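Local structure of topoisomerase IV subunit A (Escherichia coli, 1ZVT) at residues A[28-31]-A[32-35]; A[90-93]-A[94-98]; A[110-113]-A[114-118]; A[180-184]-A[185-189]; A[204-207]-A[208-211]. The protein is the DNA-cleaving subunit of topoisomerase IV, a type II enzyme that unlinks and relaxes DNA, its C-terminal beta-pinwheel domain probably binding DNA and shaping substrate choice. All coordinates share one frame; numbering follows the deposited sequence.

Contact 1 of 5, residues A[28-31]-A[32-35]; sequences NYKA and GDSF
Aromatic packing carries the contact between Y29 and the chain that returns past it. CA of S34 sits over one face of the Y29 ring, 3.9 Å from its centroid and 21° off the normal, a CH-pi contact, and N of F35 lies above the same face nearer the rim. Farther out, Y29 and F35 run side by side and point the same way: Y29 OH comes to the edge of the F35 ring, in its plane, 3.4 Å from F35 CD1. That hydroxyl is hydrogen-bonded to A24 O.

Among the polar interactions, the backbone bond from D33 N to K30 O (2.8 Å) closes the turn. The D33 side chain folds back beside it, CG anti to the backbone N (chi1 -160°), and OD1 takes the N-H of S34 at 2.8 Å from above the carboxylate plane. Water 1 donates to D33 OD2 and accepts from K30 N, joining the two arms. Both carboxylate oxygens have further partners, S9 OG for OD2 and M11 N for OD1.

Among the aliphatic contacts, K30 CG rests 3.7 Å from D33 CB. With G32 at positive phi, where a side chain would clash with A31 O, this is a type II beta turn leading into strand 35-42 of the pinwheel.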
loop_
_atom_site.group_PDB
_atom_site.type_symbol
_atom_site.label_atom_id
_atom_site.label_comp_id
_atom_site.label_asym_id
_atom_site.label_seq_id
_atom_site.Cartn_x
_atom_site.Cartn_y
_atom_site.Cartn_z
ATOM N N ASN A 28 -5.715 -9.994 22.884
ATOM C CA ASN A 28 -4.537 -10.067 23.730
ATOM C C ASN A 28 -3.281 -9.818 22.896
ATOM O O ASN A 28 -3.092 -10.438 21.850
ATOM C CB ASN A 28 -4.503 -11.460 24.376
ATOM C CG ASN A 28 -3.362 -11.647 25.369
ATOM O OD1 ASN A 28 -2.981 -12.782 25.669
ATOM N ND2 ASN A 28 -2.819 -10.555 25.886
ATOM N N TYR A 29 -2.437 -8.896 23.343
ATOM C CA TYR A 29 -1.129 -8.714 22.727
ATOM C C TYR A 29 -0.061 -8.940 23.773
ATOM O O TYR A 29 -0.327 -8.767 24.962
ATOM C CB TYR A 29 -1.001 -7.333 22.091
ATOM C CG TYR A 29 -1.952 -7.199 20.927
ATOM C CD1 TYR A 29 -3.236 -6.691 21.106
ATOM C CD2 TYR A 29 -1.576 -7.621 19.651
ATOM C CE1 TYR A 29 -4.131 -6.601 20.038
ATOM C CE2 TYR A 29 -2.452 -7.532 18.575
ATOM C CZ TYR A 29 -3.719 -7.013 18.773
ATOM O OH TYR A 29 -4.598 -6.941 17.711
ATOM N N LYS A 30 1.127 -9.355 23.341
ATOM C CA LYS A 30 2.231 -9.519 24.287
ATOM C C LYS A 30 2.667 -8.143 24.802
ATOM O O LYS A 30 2.421 -7.123 24.158
ATOM C CB LYS A 30 3.388 -10.295 23.648
ATOM C CG LYS A 30 4.197 -9.506 22.653
ATOM C CD LYS A 30 5.103 -10.410 21.843
ATOM C CE LYS A 30 5.828 -9.602 20.779
ATOM N NZ LYS A 30 7.140 -9.104 21.276
ATOM N N ALA A 31 3.283 -8.109 25.986
ATOM C CA ALA A 31 3.726 -6.851 26.566
ATOM C C ALA A 31 4.519 -6.027 25.555
ATOM O O ALA A 31 5.443 -6.542 24.921
ATOM C CB ALA A 31 4.595 -7.129 27.798
ATOM N N GLY A 32 4.154 -4.758 25.396
ATOM C CA GLY A 32 4.834 -3.872 24.446
ATOM C C GLY A 32 4.295 -3.961 23.018
ATOM O O GLY A 32 4.763 -3.255 22.126
ATOM N N ASP A 33 3.322 -4.830 22.791
ATOM C CA ASP A 33 2.794 -4.995 21.432
ATOM C C ASP A 33 1.340 -4.547 21.385
ATOM O O ASP A 33 0.676 -4.422 22.423
ATOM C CB ASP A 33 2.941 -6.456 20.999
ATOM C CG ASP A 33 2.884 -6.650 19.477
ATOM O OD1 ASP A 33 2.824 -5.664 18.712
ATOM O OD2 ASP A 33 2.924 -7.821 19.049
ATOM N N SER A 34 0.844 -4.309 20.175
ATOM C CA SER A 34 -0.542 -3.920 19.995
ATOM C C SER A 34 -0.928 -4.017 18.527
ATOM O O SER A 34 -0.093 -4.297 17.660
ATOM C CB SER A 34 -0.773 -2.483 20.504
ATOM O OG SER A 34 0.039 -1.567 19.794
ATOM N N PHE A 35 -2.199 -3.720 18.282
ATOM C CA PHE A 35 -2.837 -3.865 16.980
ATOM C C PHE A 35 -2.190 -2.992 15.913
ATOM O O PHE A 35 -1.848 -1.830 16.175
ATOM C CB PHE A 35 -4.312 -3.477 17.117
ATOM C CG PHE A 35 -5.058 -3.508 15.821
ATOM C CD1 PHE A 35 -5.443 -4.726 15.267
ATOM C CD2 PHE A 35 -5.374 -2.307 15.140
ATOM C CE1 PHE A 35 -6.156 -4.758 14.055
ATOM C CE2 PHE A 35 -6.073 -2.320 13.952
ATOM C CZ PHE A 35 -6.473 -3.553 13.402
HETATM O O HOH W 1 1.456 -9.945 20.457
#

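Contact 2 of 5, residues A[90-93]-A[94-98]; sequences LMES and DDQKL
S93 OG donates to D95 OD1 at 2.8 Å, meeting the oxygen nearly along its C-O axis, while the backbone bond from Q96 N to S93 O (3.1 Å) closes a type I beta turn from S93 to Q96. The turn connects strand 86-90 to strand 97-101, neighbouring blades of the beta-pinwheel. Both side chains of the hydroxyl-carboxylate pair have their first torsion near +64°, which places S93 OG and D95 CG between the backbone N and the carbonyl carbon and lets them meet across the start of the turn.

Two waters extend the polar network. Water 3 donates to E92 OE1 and to Q96 OE1 and accepts from S93 N, so the two side chains are held through one molecule; their carboxylate and amide planes stand 84° apart. Water 2 donates to E92 O and to D94 OD1, tying the turn's outer carboxylate to the chain before it.

Below this layer the aliphatic parts of E92 and Q96 cross, CB to CB at 3.8 Å, both side chains also resting on V139. Deeper still, the buried L90 and L98 reach toward each other tip to tip where the two blades meet, the methyl carbons L90 CD2 and L98 CD2 lying 4.0 Å apart.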
loop_
_atom_site.group_PDB
_atom_site.type_symbol
_atom_site.label_atom_id
_atom_site.label_comp_id
_atom_site.label_asym_id
_atom_site.label_seq_id
_atom_site.Cartn_x
_atom_site.Cartn_y
_atom_site.Cartn_z
ATOM N N LEU A 90 -2.459 -8.029 2.842
ATOM C CA LEU A 90 -3.593 -8.035 1.912
ATOM C C LEU A 90 -4.231 -9.410 1.859
ATOM O O LEU A 90 -3.542 -10.444 1.950
ATOM C CB LEU A 90 -3.127 -7.698 0.494
ATOM C CG LEU A 90 -2.673 -6.253 0.282
ATOM C CD1 LEU A 90 -1.194 -6.071 0.586
ATOM C CD2 LEU A 90 -2.986 -5.862 -1.154
ATOM N N MET A 91 -5.539 -9.433 1.639
ATOM C CA MET A 91 -6.254 -10.662 1.385
ATOM C C MET A 91 -7.375 -10.300 0.420
ATOM O O MET A 91 -8.313 -9.598 0.798
ATOM C CB MET A 91 -6.804 -11.224 2.702
ATOM C CG MET A 91 -7.112 -12.668 2.693
ATOM S SD MET A 91 -7.290 -13.310 4.380
ATOM C CE MET A 91 -7.352 -15.061 4.073
ATOM N N GLU A 92 -7.241 -10.739 -0.828
ATOM C CA GLU A 92 -8.148 -10.366 -1.923
ATOM C C GLU A 92 -8.361 -11.560 -2.844
ATOM O O GLU A 92 -7.703 -12.601 -2.707
ATOM C CB GLU A 92 -7.536 -9.208 -2.748
ATOM C CG GLU A 92 -7.133 -7.948 -1.929
ATOM C CD GLU A 92 -8.334 -7.133 -1.392
ATOM O OE1 GLU A 92 -9.426 -7.188 -1.994
ATOM O OE2 GLU A 92 -8.213 -6.416 -0.361
ATOM N N SER A 93 -9.268 -11.408 -3.805
ATOM C CA SER A 93 -9.497 -12.458 -4.789
ATOM C C SER A 93 -8.263 -12.552 -5.684
ATOM O O SER A 93 -7.524 -11.566 -5.829
ATOM C CB SER A 93 -10.758 -12.165 -5.605
ATOM O OG SER A 93 -10.564 -10.985 -6.370
ATOM N N ASP A 94 -8.033 -13.722 -6.281
ATOM C CA ASP A 94 -6.826 -13.944 -7.078
ATOM C C ASP A 94 -6.661 -12.896 -8.177
ATOM O O ASP A 94 -5.548 -12.475 -8.493
ATOM C CB ASP A 94 -6.868 -15.313 -7.764
ATOM C CG ASP A 94 -6.573 -16.462 -6.837
ATOM O OD1 ASP A 94 -6.050 -16.239 -5.721
ATOM O OD2 ASP A 94 -6.853 -17.617 -7.248
ATOM N N ASP A 95 -7.779 -12.515 -8.786
ATOM C CA ASP A 95 -7.746 -11.648 -9.963
ATOM C C ASP A 95 -7.813 -10.161 -9.629
ATOM O O ASP A 95 -7.809 -9.341 -10.550
ATOM C CB ASP A 95 -8.901 -12.012 -10.922
ATOM C CG ASP A 95 -10.300 -11.775 -10.311
ATOM O OD1 ASP A 95 -10.416 -11.473 -9.105
ATOM O OD2 ASP A 95 -11.311 -11.901 -11.056
ATOM N N GLN A 96 -7.866 -9.815 -8.332
ATOM C CA GLN A 96 -8.062 -8.418 -7.899
ATOM C C GLN A 96 -6.900 -7.546 -8.368
ATOM O O GLN A 96 -5.745 -7.829 -8.064
ATOM C CB GLN A 96 -8.167 -8.320 -6.352
ATOM C CG GLN A 96 -8.303 -6.897 -5.824
ATOM C CD GLN A 96 -9.580 -6.242 -6.286
ATOM O OE1 GLN A 96 -10.674 -6.770 -6.062
ATOM N NE2 GLN A 96 -9.453 -5.103 -6.967
ATOM N N LYS A 97 -7.203 -6.476 -9.083
ATOM C CA LYS A 97 -6.144 -5.541 -9.485
ATOM C C LYS A 97 -5.644 -4.674 -8.342
ATOM O O LYS A 97 -6.435 -4.219 -7.502
ATOM C CB LYS A 97 -6.625 -4.652 -10.634
ATOM C CG LYS A 97 -6.908 -5.424 -11.936
ATOM C CD LYS A 97 -5.639 -5.601 -12.761
ATOM C CE LYS A 97 -5.850 -6.497 -13.979
ATOM N NZ LYS A 97 -6.644 -5.831 -15.064
ATOM N N LEU A 98 -4.329 -4.427 -8.341
ATOM C CA LEU A 98 -3.663 -3.652 -7.291
ATOM C C LEU A 98 -2.706 -2.693 -7.939
ATOM O O LEU A 98 -2.185 -2.970 -9.029
ATOM C CB LEU A 98 -2.825 -4.577 -6.398
ATOM C CG LEU A 98 -3.487 -5.811 -5.803
ATOM C CD1 LEU A 98 -2.444 -6.681 -5.124
ATOM C CD2 LEU A 98 -4.527 -5.335 -4.788
HETATM O O HOH W 2 -6.962 -15.179 -3.273
HETATM O O HOH W 3 -10.738 -8.800 -3.889
#

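Contact 3 of 5, residues A[110-113]-A[114-118]; sequences CTFN and DLVAR
T111 and D114 bring their side chains together at a slant, and one oxygen, D114 OD2, does the gripping. It takes the backbone N-H of T111 at 3.0 Å in an almost straight bond (174°), approached on its anti side and 31° out of the carboxylate plane. T111 OG1 adds a weak bond to the same oxygen at 3.3 Å. D114 can reach back because its CG lies anti to its own carbonyl carbon, beside the backbone N (chi1 -68°), and D114 N in turn donates to T111 O, which gives the T111 backbone bonds to both the side chain and the main chain of D114. An asparagine in place of D114 would probably weaken this grip, since an amide nitrogen turned toward T111 N would leave that N-H without its acceptor and an amide oxygen there would lack the negative charge.

The fold at this point is the exit of strand 106-111 from its four-stranded pinwheel sheet: the chain turns tightly through residues 112-116, with L115 N bonded to F112 O and V116 N to N113 O, each donor standing well above the carbonyl plane. Water 4 donates to both N113 O and V116 O.

The apolar side chains turn to the preceding blade, where L115, F112 and V116 all touch V48. L115 also rests on V50 and sends CD1 to within 3.6 Å of C110 SG. F112 and V116 meet obliquely, the ring atom F112 CE2 lying 3.9 Å from the methyl carbon V116 CG2.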
loop_
_atom_site.group_PDB
_atom_site.type_symbol
_atom_site.label_atom_id
_atom_site.label_comp_id
_atom_site.label_asym_id
_atom_site.label_seq_id
_atom_site.Cartn_x
_atom_site.Cartn_y
_atom_site.Cartn_z
ATOM N N CYS A 110 -0.888 -4.717 -11.056
ATOM C CA CYS A 110 -0.771 -6.181 -11.084
ATOM C C CYS A 110 -2.032 -6.792 -10.488
ATOM O O CYS A 110 -2.984 -6.068 -10.205
ATOM C CB CYS A 110 0.476 -6.683 -10.344
ATOM S SG CYS A 110 0.534 -6.374 -8.543
ATOM N N THR A 111 -2.064 -8.120 -10.366
ATOM C CA THR A 111 -3.154 -8.771 -9.646
ATOM C C THR A 111 -2.622 -9.344 -8.327
ATOM O O THR A 111 -1.414 -9.507 -8.150
ATOM C CB THR A 111 -3.789 -9.929 -10.445
ATOM O OG1 THR A 111 -2.802 -10.938 -10.682
ATOM C CG2 THR A 111 -4.394 -9.427 -11.786
ATOM N N PHE A 112 -3.540 -9.666 -7.425
ATOM C CA PHE A 112 -3.186 -10.278 -6.127
ATOM C C PHE A 112 -2.373 -11.555 -6.335
ATOM O O PHE A 112 -1.412 -11.836 -5.589
ATOM C CB PHE A 112 -4.469 -10.563 -5.339
ATOM C CG PHE A 112 -4.238 -11.140 -3.958
ATOM C CD1 PHE A 112 -3.849 -10.330 -2.901
ATOM C CD2 PHE A 112 -4.431 -12.501 -3.717
ATOM C CE1 PHE A 112 -3.644 -10.867 -1.605
ATOM C CE2 PHE A 112 -4.211 -13.056 -2.421
ATOM C CZ PHE A 112 -3.819 -12.222 -1.368
ATOM N N ASN A 113 -2.744 -12.334 -7.348
ATOM C CA ASN A 113 -2.019 -13.559 -7.654
ATOM C C ASN A 113 -0.518 -13.331 -7.843
ATOM O O ASN A 113 0.285 -14.173 -7.450
ATOM C CB ASN A 113 -2.604 -14.260 -8.878
ATOM C CG ASN A 113 -2.051 -15.649 -9.042
ATOM O OD1 ASN A 113 -1.432 -15.966 -10.055
ATOM N ND2 ASN A 113 -2.208 -16.464 -8.014
ATOM N N ASP A 114 -0.142 -12.180 -8.410
ATOM C CA ASP A 114 1.257 -11.844 -8.640
ATOM C C ASP A 114 2.033 -11.672 -7.358
ATOM O O ASP A 114 3.245 -11.777 -7.372
ATOM C CB ASP A 114 1.379 -10.558 -9.450
ATOM C CG ASP A 114 0.883 -10.736 -10.871
ATOM O OD1 ASP A 114 1.177 -11.799 -11.471
ATOM O OD2 ASP A 114 0.218 -9.822 -11.383
ATOM N N LEU A 115 1.328 -11.405 -6.262
ATOM C CA LEU A 115 1.983 -11.272 -4.950
ATOM C C LEU A 115 2.149 -12.615 -4.238
ATOM O O LEU A 115 2.895 -12.709 -3.273
ATOM C CB LEU A 115 1.184 -10.330 -4.053
ATOM C CG LEU A 115 1.418 -8.831 -4.242
ATOM C CD1 LEU A 115 0.938 -8.393 -5.584
ATOM C CD2 LEU A 115 0.657 -8.082 -3.175
ATOM N N VAL A 116 1.451 -13.648 -4.707
ATOM C CA VAL A 116 1.394 -14.901 -3.939
ATOM C C VAL A 116 2.670 -15.707 -4.149
ATOM O O VAL A 116 2.903 -16.252 -5.237
ATOM C CB VAL A 116 0.143 -15.702 -4.289
ATOM C CG1 VAL A 116 0.150 -17.103 -3.621
ATOM C CG2 VAL A 116 -1.101 -14.917 -3.896
ATOM N N ALA A 117 3.516 -15.732 -3.125
ATOM C CA ALA A 117 4.776 -16.477 -3.177
ATOM C C ALA A 117 4.851 -17.312 -1.912
ATOM O O ALA A 117 5.031 -16.769 -0.821
ATOM C CB ALA A 117 5.940 -15.544 -3.257
ATOM N N ARG A 118 4.673 -18.629 -2.057
ATOM C CA ARG A 118 4.500 -19.497 -0.903
ATOM C C ARG A 118 5.830 -19.982 -0.297
ATOM O O ARG A 118 5.833 -20.596 0.768
ATOM C CB ARG A 118 3.553 -20.660 -1.249
ATOM C CG ARG A 118 2.176 -20.150 -1.704
ATOM C CD ARG A 118 1.270 -21.229 -2.254
ATOM N NE ARG A 118 -0.044 -20.715 -2.674
ATOM C CZ ARG A 118 -1.062 -20.487 -1.848
ATOM N NH1 ARG A 118 -0.930 -20.696 -0.546
ATOM N NH2 ARG A 118 -2.210 -20.025 -2.312
HETATM O O HOH W 4 3.010 -15.478 -8.037
#

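Contact 4 of 5, residues A[180-184]-A[185-189]; sequences SAEAA and RGEDG
R185 lays its guanidinium over the last turn of helix 180-184, with A181 O and E182 N over one face and NH2 3.6 Å from A181 CB. The side chain bends at chi3 to come back over the helix, though the outer end of the guanidinium is less surely placed. Here the helix ends in a Schellman motif: G186 sits at a positive phi that residues with a side chain seldom adopt, and two bonds return into the final turn, E187 N to E182 O at 3.0 Å and G186 N to A183 O at the same length. The first is tilted only 25° from the carbonyl plane, whereas G186 N stands well above that of A183. R185 N still completes a helical bond to A181 O.

E182 carries the side-chain packing. Its CG, anti to the backbone N (chi1 -160°), sets an extended chain across the returning loop: CG meets E187 CB at 3.6 Å, the two side chains crossing at about a right angle, and CD lies against D188 CB. The carboxylates of E182 and D188 come close, OE1 to OD2 at 4.0 Å, their planes 78° apart, and water 5 donates to both, which probably eases the repulsion. An alanine at E182 would remove CG and the carboxylate, and would probably leave E187 CB and D188 CB poorly covered and water 5 without one of its two acceptors.

D188 has a further partner, its OD1 accepting from A153 N. Its backbone faces the helix directly: D188 O receives A183 CA in a CA-H...O contact of 3.5 Å, and water 6 donates to D188 O and, at 2.9 Å, to A183 O.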
loop_
_atom_site.group_PDB
_atom_site.type_symbol
_atom_site.label_atom_id
_atom_site.label_comp_id
_atom_site.label_asym_id
_atom_site.label_seq_id
_atom_site.Cartn_x
_atom_site.Cartn_y
_atom_site.Cartn_z
ATOM N N SER A 180 15.890 11.338 -10.334
ATOM C CA SER A 180 16.322 10.170 -9.572
ATOM C C SER A 180 17.366 10.479 -8.517
ATOM O O SER A 180 17.365 9.891 -7.431
ATOM C CB SER A 180 16.783 9.054 -10.499
ATOM O OG SER A 180 17.870 9.484 -11.289
ATOM N N ALA A 181 18.306 11.359 -8.852
ATOM C CA ALA A 181 19.320 11.732 -7.870
ATOM C C ALA A 181 18.700 12.475 -6.680
ATOM O O ALA A 181 19.079 12.265 -5.519
ATOM C CB ALA A 181 20.417 12.569 -8.542
ATOM N N GLU A 182 17.716 13.327 -6.957
ATOM C CA GLU A 182 17.003 14.032 -5.902
ATOM C C GLU A 182 16.230 13.051 -4.979
ATOM O O GLU A 182 16.253 13.167 -3.748
ATOM C CB GLU A 182 16.057 15.042 -6.552
ATOM C CG GLU A 182 15.595 16.152 -5.658
ATOM C CD GLU A 182 14.540 17.039 -6.311
ATOM O OE1 GLU A 182 13.948 16.649 -7.349
ATOM O OE2 GLU A 182 14.278 18.112 -5.767
ATOM N N ALA A 183 15.578 12.059 -5.586
ATOM C CA ALA A 183 14.857 11.049 -4.826
ATOM C C ALA A 183 15.821 10.225 -3.975
ATOM O O ALA A 183 15.530 9.941 -2.826
ATOM C CB ALA A 183 14.074 10.149 -5.754
ATOM N N ALA A 184 16.977 9.864 -4.530
ATOM C CA ALA A 184 17.937 9.068 -3.787
ATOM C C ALA A 184 18.498 9.841 -2.588
ATOM O O ALA A 184 18.904 9.232 -1.600
ATOM C CB ALA A 184 19.071 8.597 -4.716
ATOM N N ARG A 185 18.518 11.172 -2.689
ATOM C CA ARG A 185 18.966 12.048 -1.596
ATOM C C ARG A 185 17.855 12.314 -0.562
ATOM O O ARG A 185 18.098 12.936 0.481
ATOM C CB ARG A 185 19.497 13.385 -2.151
ATOM C CG ARG A 185 20.877 13.326 -2.799
ATOM C CD ARG A 185 21.327 14.728 -3.270
ATOM N NE ARG A 185 21.284 14.828 -4.727
ATOM C CZ ARG A 185 20.608 15.729 -5.428
ATOM N NH1 ARG A 185 19.900 16.660 -4.818
ATOM N NH2 ARG A 185 20.663 15.714 -6.764
ATOM N N GLY A 186 16.642 11.863 -0.850
ATOM C CA GLY A 186 15.508 12.123 0.033
ATOM C C GLY A 186 14.990 13.543 -0.063
ATOM O O GLY A 186 14.242 13.996 0.824
ATOM N N GLU A 187 15.354 14.247 -1.138
ATOM C CA GLU A 187 14.976 15.651 -1.317
ATOM C C GLU A 187 13.626 15.848 -2.009
ATOM O O GLU A 187 13.045 16.948 -1.987
ATOM C CB GLU A 187 16.073 16.402 -2.068
ATOM C CG GLU A 187 17.375 16.464 -1.299
ATOM C CD GLU A 187 18.545 16.909 -2.158
ATOM O OE1 GLU A 187 18.407 16.996 -3.401
ATOM O OE2 GLU A 187 19.624 17.147 -1.590
ATOM N N ASP A 188 13.124 14.769 -2.608
ATOM C CA ASP A 188 11.784 14.736 -3.139
ATOM C C ASP A 188 11.387 13.278 -3.237
ATOM O O ASP A 188 12.208 12.393 -3.029
ATOM C CB ASP A 188 11.708 15.404 -4.506
ATOM C CG ASP A 188 10.292 15.836 -4.889
ATOM O OD1 ASP A 188 9.307 15.585 -4.130
ATOM O OD2 ASP A 188 10.174 16.487 -5.944
ATOM N N GLY A 189 10.128 13.022 -3.562
ATOM C CA GLY A 189 9.665 11.635 -3.578
ATOM C C GLY A 189 8.154 11.638 -3.662
ATOM O O GLY A 189 7.523 12.701 -3.557
HETATM O O HOH W 5 11.569 17.606 -7.901
HETATM O O HOH W 6 12.774 9.903 -2.064
#

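Contact 5 of 5, residues A[204-207]-A[208-211]; sequences IHVG and KRKI
The H205 ring and the K210 side chain are brought together by complementary first torsions: H205 CG lies anti to its carbonyl carbon (chi1 -50°), while K210 CG is anti to its backbone N (chi1 -168°). The two then run alongside each other on one face of the hairpin, and K210 CG sits over a face of the imidazole, 4.0 Å from its centroid, in a CH-pi contact displaced toward the CE1 rim. This is the non-hydrogen-bonded pair of the antiparallel ladder.

The other face holds I204 with I211 and V206 with R209, both hydrogen-bonded pairs. I204 N reaches I211 O at 2.8 Å and I211 N reaches I204 O at 2.9 Å, each donor meeting its acceptor nearly head-on. I204 CB packs on I211 CG1 at 4.0 Å, and V206 CG2 approaches the edge of the R209 guanidinium. A type II' turn closes the hairpin, V206 N pairing with R209 O and R209 N with V206 O, and G207 takes its first corner with phi 54°.

Chemically, K210 meets the imidazole through CG, while H205 NE2 is hydrogen-bonded to E242 OE1 on the adjoining strand 240-244. That carboxylate would probably favour a protonated imidazole, though the nearby K210 amine, 4.9 Å from NE2 to NZ, is likely to oppose it.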
loop_
_atom_site.group_PDB
_atom_site.type_symbol
_atom_site.label_atom_id
_atom_site.label_comp_id
_atom_site.label_asym_id
_atom_site.label_seq_id
_atom_site.Cartn_x
_atom_site.Cartn_y
_atom_site.Cartn_z
ATOM N N ILE A 204 -7.269 18.459 2.183
ATOM C CA ILE A 204 -5.892 18.218 2.617
ATOM C C ILE A 204 -5.523 19.285 3.625
ATOM O O ILE A 204 -5.734 20.478 3.366
ATOM C CB ILE A 204 -4.919 18.252 1.392
ATOM C CG1 ILE A 204 -5.328 17.219 0.333
ATOM C CG2 ILE A 204 -3.464 18.051 1.818
ATOM C CD1 ILE A 204 -4.497 17.255 -0.947
ATOM N N HIS A 205 -4.966 18.877 4.774
ATOM C CA HIS A 205 -4.547 19.830 5.782
ATOM C C HIS A 205 -3.056 19.759 6.010
ATOM O O HIS A 205 -2.470 18.686 5.944
ATOM C CB HIS A 205 -5.216 19.557 7.116
ATOM C CG HIS A 205 -6.700 19.397 7.029
ATOM N ND1 HIS A 205 -7.565 20.212 7.717
ATOM C CD2 HIS A 205 -7.467 18.513 6.355
ATOM C CE1 HIS A 205 -8.805 19.837 7.476
ATOM N NE2 HIS A 205 -8.774 18.797 6.665
ATOM N N VAL A 206 -2.452 20.920 6.224
ATOM C CA VAL A 206 -1.090 21.025 6.695
ATOM C C VAL A 206 -1.197 21.977 7.877
ATOM O O VAL A 206 -1.346 23.191 7.674
ATOM C CB VAL A 206 -0.160 21.692 5.637
ATOM C CG1 VAL A 206 1.228 21.892 6.188
ATOM C CG2 VAL A 206 -0.122 20.894 4.304
ATOM N N GLY A 207 -1.110 21.442 9.090
ATOM C CA GLY A 207 -1.389 22.244 10.295
ATOM C C GLY A 207 -2.764 22.890 10.174
ATOM O O GLY A 207 -3.751 22.219 9.841
ATOM N N LYS A 208 -2.813 24.199 10.396
ATOM C CA LYS A 208 -4.070 24.951 10.367
ATOM C C LYS A 208 -4.387 25.549 8.984
ATOM O O LYS A 208 -5.211 26.468 8.880
ATOM C CB LYS A 208 -4.076 26.058 11.441
ATOM C CG LYS A 208 -3.814 25.594 12.890
ATOM C CD LYS A 208 -4.483 24.272 13.230
ATOM C CE LYS A 208 -4.329 23.936 14.709
ATOM N NZ LYS A 208 -4.395 22.449 14.942
ATOM N N ARG A 209 -3.733 25.034 7.940
ATOM C CA ARG A 209 -4.010 25.413 6.546
ATOM C C ARG A 209 -4.792 24.263 5.943
ATOM O O ARG A 209 -4.487 23.111 6.232
ATOM C CB ARG A 209 -2.695 25.584 5.786
ATOM C CG ARG A 209 -2.842 25.930 4.314
ATOM C CD ARG A 209 -1.559 25.659 3.526
ATOM N NE ARG A 209 -1.673 24.453 2.703
ATOM C CZ ARG A 209 -1.929 24.456 1.396
ATOM N NH1 ARG A 209 -2.074 25.599 0.737
ATOM N NH2 ARG A 209 -2.025 23.310 0.739
ATOM N N LYS A 210 -5.790 24.577 5.110
ATOM C CA LYS A 210 -6.711 23.596 4.557
ATOM C C LYS A 210 -6.909 23.886 3.075
ATOM O O LYS A 210 -7.067 25.045 2.700
ATOM C CB LYS A 210 -8.070 23.748 5.276
ATOM C CG LYS A 210 -9.048 22.630 5.030
ATOM C CD LYS A 210 -10.460 23.154 4.873
ATOM C CE LYS A 210 -11.163 23.440 6.203
ATOM N NZ LYS A 210 -12.175 22.375 6.536
ATOM N N ILE A 211 -6.869 22.863 2.218
ATOM C CA ILE A 211 -7.361 23.048 0.851
ATOM C C ILE A 211 -8.356 21.968 0.504
ATOM O O ILE A 211 -8.196 20.816 0.893
ATOM C CB ILE A 211 -6.267 23.138 -0.265
ATOM C CG1 ILE A 211 -5.380 21.891 -0.298
ATOM C CG2 ILE A 211 -5.419 24.404 -0.116
ATOM C CD1 ILE A 211 -4.789 21.597 -1.697
#

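All five are short turns, helix ends or hairpins that connect strands of the pinwheel, and they are spread along its blades. Contacts 2 and 3 alone touch, with centres 8 Å apart: the probable hydrogen bond from L98 N to C110 O (2.8 Å) pairs strands 97-101 and 106-111, that between Q96 O and F112 N (2.9 Å) carries the pairing one step past their ends, and the F112 ring packs against E92 O. Contact 1 comes nearest to contact 2, about 12 Å between nearest atoms, and is about 22 Å or more from contacts 4 and 5. Contacts 4 and 5, about 13 Å apart at their nearest atoms, flank strand 190-196 in sequence. Contacts 2 and 5 lie on opposite sides of the chain's centre, 34 Å between centres.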